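Local coordinates for mbSHANK1 protein (Monosiga brevicollis, PDB 6X23) that binds the C-terminal tails of partner proteins through its PDZ domain, caught here with a GIRK3 peptide, and is probably a SHANK-type scaffold for receptors, at residues A[57-60]-A[61-65]; A[74-78]-A[79-83]. One frame throughout, in Å; residues are numbered along the deposited sequence.

Contact 1: residues A[57-60]-A[61-65]; sequences AGLQ and AGDRL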
loop_
_atom_site.group_PDB
_atom_site.type_symbol
_atom_site.label_atom_id
_atom_site.label_comp_id
_atom_site.label_asym_id
_atom_site.label_seq_id
_atom_site.Cartn_x
_atom_site.Cartn_y
_atom_site.Cartn_z
ATOM N N ALA A 57 -6.151 -5.613 8.468
ATOM C CA ALA A 57 -4.851 -6.257 8.449
ATOM C C ALA A 57 -3.758 -5.375 9.021
ATOM O O ALA A 57 -2.610 -5.818 9.134
ATOM C CB ALA A 57 -4.497 -6.676 7.033
ATOM N N GLY A 58 -4.073 -4.138 9.387
ATOM C CA GLY A 58 -3.112 -3.304 10.080
ATOM C C GLY A 58 -2.309 -2.392 9.200
ATOM O O GLY A 58 -1.259 -1.905 9.627
ATOM N N LEU A 59 -2.742 -2.173 7.972
ATOM C CA LEU A 59 -2.173 -1.098 7.179
ATOM C C LEU A 59 -2.501 0.221 7.864
ATOM O O LEU A 59 -3.584 0.378 8.427
ATOM C CB LEU A 59 -2.746 -1.134 5.756
ATOM C CG LEU A 59 -1.962 -0.251 4.802
ATOM C CD1 LEU A 59 -0.576 -0.854 4.593
ATOM C CD2 LEU A 59 -2.682 -0.078 3.484
ATOM N N GLN A 60 -1.564 1.161 7.866
ATOM C CA GLN A 60 -1.855 2.445 8.484
ATOM C C GLN A 60 -1.409 3.573 7.577
ATOM O O GLN A 60 -0.479 3.427 6.780
ATOM C CB GLN A 60 -1.173 2.618 9.845
ATOM C CG GLN A 60 -1.146 1.384 10.683
ATOM C CD GLN A 60 -0.851 1.685 12.139
ATOM O OE1 GLN A 60 0.291 1.662 12.578
ATOM N NE2 GLN A 60 -1.894 1.979 12.890
ATOM N N ALA A 61 -2.056 4.724 7.745
ATOM C CA ALA A 61 -1.685 5.899 6.974
ATOM C C ALA A 61 -0.208 6.186 7.174
ATOM O O ALA A 61 0.327 6.035 8.275
ATOM C CB ALA A 61 -2.529 7.102 7.394
ATOM N N GLY A 62 0.468 6.551 6.093
ATOM C CA GLY A 62 1.877 6.792 6.153
ATOM C C GLY A 62 2.725 5.583 5.823
ATOM O O GLY A 62 3.873 5.747 5.396
ATOM N N ASP A 63 2.194 4.370 6.004
ATOM C CA ASP A 63 2.891 3.182 5.530
ATOM C C ASP A 63 3.316 3.383 4.085
ATOM O O ASP A 63 2.507 3.764 3.238
ATOM C CB ASP A 63 1.999 1.943 5.634
ATOM C CG ASP A 63 1.854 1.424 7.047
ATOM O OD1 ASP A 63 2.681 1.719 7.943
ATOM O OD2 ASP A 63 0.888 0.679 7.261
ATOM N N ARG A 64 4.587 3.130 3.814
ATOM C CA ARG A 64 5.163 3.292 2.487
ATOM C C ARG A 64 5.370 1.925 1.856
ATOM O O ARG A 64 5.915 1.022 2.492
ATOM C CB ARG A 64 6.491 4.051 2.552
ATOM C CG ARG A 64 7.226 4.086 1.227
ATOM C CD ARG A 64 8.354 5.092 1.268
ATOM N NE ARG A 64 9.365 4.748 2.253
ATOM C CZ ARG A 64 10.394 3.963 1.984
ATOM N NH1 ARG A 64 10.519 3.452 0.768
ATOM N NH2 ARG A 64 11.291 3.693 2.923
ATOM N N LEU A 65 4.957 1.790 0.603
ATOM C CA LEU A 65 4.941 0.516 -0.092
ATOM C C LEU A 65 6.346 0.140 -0.539
ATOM O O LEU A 65 7.002 0.901 -1.258
ATOM C CB LEU A 65 4.005 0.613 -1.290
ATOM C CG LEU A 65 3.660 -0.718 -1.949
ATOM C CD1 LEU A 65 3.336 -1.797 -0.904
ATOM C CD2 LEU A 65 2.490 -0.540 -2.895
#

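Contact 2: residues A[74-78]-A[79-83]; sequences SFWSH and RKVVD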
loop_
_atom_site.group_PDB
_atom_site.type_symbol
_atom_site.label_atom_id
_atom_site.label_comp_id
_atom_site.label_asym_id
_atom_site.label_seq_id
_atom_site.Cartn_x
_atom_site.Cartn_y
_atom_site.Cartn_z
ATOM N N SER A 74 9.285 -0.558 -5.082
ATOM C CA SER A 74 9.600 0.745 -4.509
ATOM C C SER A 74 9.951 1.794 -5.564
ATOM O O SER A 74 9.909 2.992 -5.275
ATOM C CB SER A 74 10.752 0.584 -3.529
ATOM O OG SER A 74 11.738 -0.272 -4.090
ATOM N N PHE A 75 10.264 1.368 -6.782
ATOM C CA PHE A 75 10.741 2.229 -7.855
ATOM C C PHE A 75 9.796 2.237 -9.053
ATOM O O PHE A 75 10.233 2.429 -10.184
ATOM C CB PHE A 75 12.125 1.775 -8.304
ATOM C CG PHE A 75 12.123 0.443 -9.002
ATOM C CD1 PHE A 75 11.737 -0.717 -8.330
ATOM C CD2 PHE A 75 12.520 0.339 -10.323
ATOM C CE1 PHE A 75 11.736 -1.951 -8.971
ATOM C CE2 PHE A 75 12.529 -0.887 -10.963
ATOM C CZ PHE A 75 12.133 -2.032 -10.287
ATOM N N TRP A 76 8.510 2.017 -8.837
ATOM C CA TRP A 76 7.585 1.891 -9.946
ATOM C C TRP A 76 6.767 3.160 -10.101
ATOM O O TRP A 76 6.799 4.065 -9.263
ATOM C CB TRP A 76 6.645 0.712 -9.740
ATOM C CG TRP A 76 7.255 -0.614 -9.886
ATOM C CD1 TRP A 76 8.574 -0.918 -9.892
ATOM C CD2 TRP A 76 6.554 -1.845 -10.043
ATOM N NE1 TRP A 76 8.744 -2.276 -10.038
ATOM C CE2 TRP A 76 7.510 -2.861 -10.141
ATOM C CE3 TRP A 76 5.211 -2.183 -10.098
ATOM C CZ2 TRP A 76 7.161 -4.191 -10.298
ATOM C CZ3 TRP A 76 4.872 -3.493 -10.255
ATOM C CH2 TRP A 76 5.836 -4.483 -10.353
ATOM N N SER A 77 6.019 3.208 -11.198
ATOM C CA SER A 77 5.047 4.259 -11.430
ATOM C C SER A 77 3.796 4.006 -10.608
ATOM O O SER A 77 3.451 2.861 -10.310
ATOM C CB SER A 77 4.657 4.295 -12.894
ATOM O OG SER A 77 4.045 3.059 -13.215
ATOM N N HIS A 78 3.088 5.089 -10.281
ATOM C CA HIS A 78 1.860 4.947 -9.513
ATOM C C HIS A 78 0.872 4.003 -10.176
ATOM O O HIS A 78 0.119 3.317 -9.480
ATOM C CB HIS A 78 1.188 6.302 -9.298
ATOM C CG HIS A 78 -0.049 6.232 -8.452
ATOM N ND1 HIS A 78 -0.012 6.188 -7.073
ATOM C CD2 HIS A 78 -1.361 6.203 -8.791
ATOM C CE1 HIS A 78 -1.247 6.132 -6.601
ATOM N NE2 HIS A 78 -2.084 6.146 -7.622
ATOM N N ARG A 79 0.846 3.946 -11.507
ATOM C CA ARG A 79 -0.222 3.176 -12.132
ATOM C C ARG A 79 0.150 1.711 -12.257
ATOM O O ARG A 79 -0.725 0.840 -12.165
ATOM C CB ARG A 79 -0.601 3.746 -13.501
ATOM C CG ARG A 79 -1.849 3.044 -14.061
ATOM C CD ARG A 79 -3.132 3.737 -13.520
ATOM N NE ARG A 79 -4.265 2.819 -13.391
ATOM C CZ ARG A 79 -5.150 2.839 -12.386
ATOM N NH1 ARG A 79 -5.052 3.744 -11.402
ATOM N NH2 ARG A 79 -6.147 1.946 -12.361
ATOM N N LYS A 80 1.434 1.415 -12.459
ATOM C CA LYS A 80 1.836 0.015 -12.494
ATOM C C LYS A 80 1.580 -0.640 -11.151
ATOM O O LYS A 80 1.062 -1.757 -11.093
ATOM C CB LYS A 80 3.301 -0.125 -12.893
ATOM C CG LYS A 80 3.730 -1.569 -13.171
ATOM C CD LYS A 80 5.083 -1.595 -13.902
ATOM C CE LYS A 80 5.897 -2.868 -13.673
ATOM N NZ LYS A 80 5.328 -4.079 -14.358
ATOM N N VAL A 81 1.894 0.063 -10.062
ATOM C CA VAL A 81 1.628 -0.459 -8.724
ATOM C C VAL A 81 0.130 -0.671 -8.520
ATOM O O VAL A 81 -0.314 -1.755 -8.116
ATOM C CB VAL A 81 2.212 0.484 -7.661
ATOM C CG1 VAL A 81 1.577 0.211 -6.307
ATOM C CG2 VAL A 81 3.730 0.326 -7.593
ATOM N N VAL A 82 -0.673 0.358 -8.815
ATOM C CA VAL A 82 -2.118 0.267 -8.615
ATOM C C VAL A 82 -2.711 -0.864 -9.452
ATOM O O VAL A 82 -3.502 -1.687 -8.956
ATOM C CB VAL A 82 -2.781 1.622 -8.918
ATOM C CG1 VAL A 82 -4.268 1.462 -9.136
ATOM C CG2 VAL A 82 -2.553 2.553 -7.755
ATOM N N ASP A 83 -2.329 -0.929 -10.736
ATOM C CA ASP A 83 -2.877 -1.962 -11.610
ATOM C C ASP A 83 -2.578 -3.350 -11.072
ATOM O O ASP A 83 -3.461 -4.213 -11.049
ATOM C CB ASP A 83 -2.331 -1.811 -13.027
ATOM C CG ASP A 83 -3.023 -0.706 -13.806
ATOM O OD1 ASP A 83 -4.128 -0.251 -13.395
ATOM O OD2 ASP A 83 -2.447 -0.297 -14.837
#

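Contact 1: residues A[57-60]-A[61-65]
The carboxylate of D63 is the flat group here, and the backbone N-H of Q60 reaches it from above its plane, 48° out of it. The bond from Q60 N to D63 OD2 is short at 2.6 Å and fairly straight. D63 OD2 also meets the methyl L59 CD1 at 3.4 Å, as the leucine and aspartate side chains run alongside each other, heading opposite ways. D63 CG lies anti to its own carbonyl carbon (chi1 -76°), which turns the carboxylate back across the turn. That turn is type II, from Q60 to D63, closed by D63 N donating to Q60 O at 2.9 Å. G62 takes its third position with phi 92°, where a side chain would strike the preceding carbonyl oxygen. G58, also at positive phi, ends helix 53-57 in a Schellman motif. R98 of strand 91-99 forms a salt bridge with D63 OD2 and a hydrogen bond with G58 O. With an alanine here instead of D63, the amide of Q60 and the guanidinium of R98 would probably lose the acceptor they share. A buried carboxylate thus gains both an amide donor and a countercharge, which ties the helix exit and the turn to the neighbouring strand.

Contact 2: residues A[74-78]-A[79-83]
S77 caps the N-terminus of the helix that flanks the peptide groove of this PDZ domain. Its OG accepts from K80 N at 3.2 Å, meeting an amide that the first turn of the helix cannot supply with a carbonyl four residues back; chi1 of 62° sets the hydroxyl between its own backbone N and carbonyl carbon, facing that amide. Two backbone bonds start the helix proper, V81 N to S77 O at 3.2 Å and V82 N to H78 O at 3.1 Å.

Ring contacts come next. K80 lays its aliphatic chain over one face of the W76 indole: CE stands 3.5 Å from the centroid of the six-membered ring, almost on its normal, and a bend at chi4 (71°) keeps NZ 4.3 Å from the same centroid, still over the face, a cation-pi contact. A long, flexible lysine can thus give the indole both CH groups and charge. On the groove side, V82 CG2 makes a CH-pi contact over one face of the H78 imidazole. That ring is held by Q43 at ND1, while NE2 hydrogen-bonds a polar side chain of the bound peptide, consistent with the histidine that opens this helix in class I PDZ domains, which binds a Ser or Thr side chain of the ligand.

Charge pairing and apolar packing complete the set. R79 NE forms a salt bridge with D83 OD1 one turn on, and the methyl V81 CG2 rests 3.6 Å from W76 CB.

How the contacts relate
Contact 1 and contact 2 follow one another in series along one PDZ domain, on opposite sides of the chain's centre, with their own centres about 16 Å apart. They nevertheless touch: L65 CD2, at the strand end of contact 1, packs against V81 CG1 on the helix of contact 2 at 3.6 Å. L65 also touches I85, so the start of strand 64-68 packs against helix 78-87. Their relation to the ligand differs. Within contact 2, H78, R79 and V82 pack on the bound peptide, whereas the turn of contact 1 faces strands 44-48 and 91-99. Q43 bonds to both regions, through its backbone with L65 and through its side chain with H78.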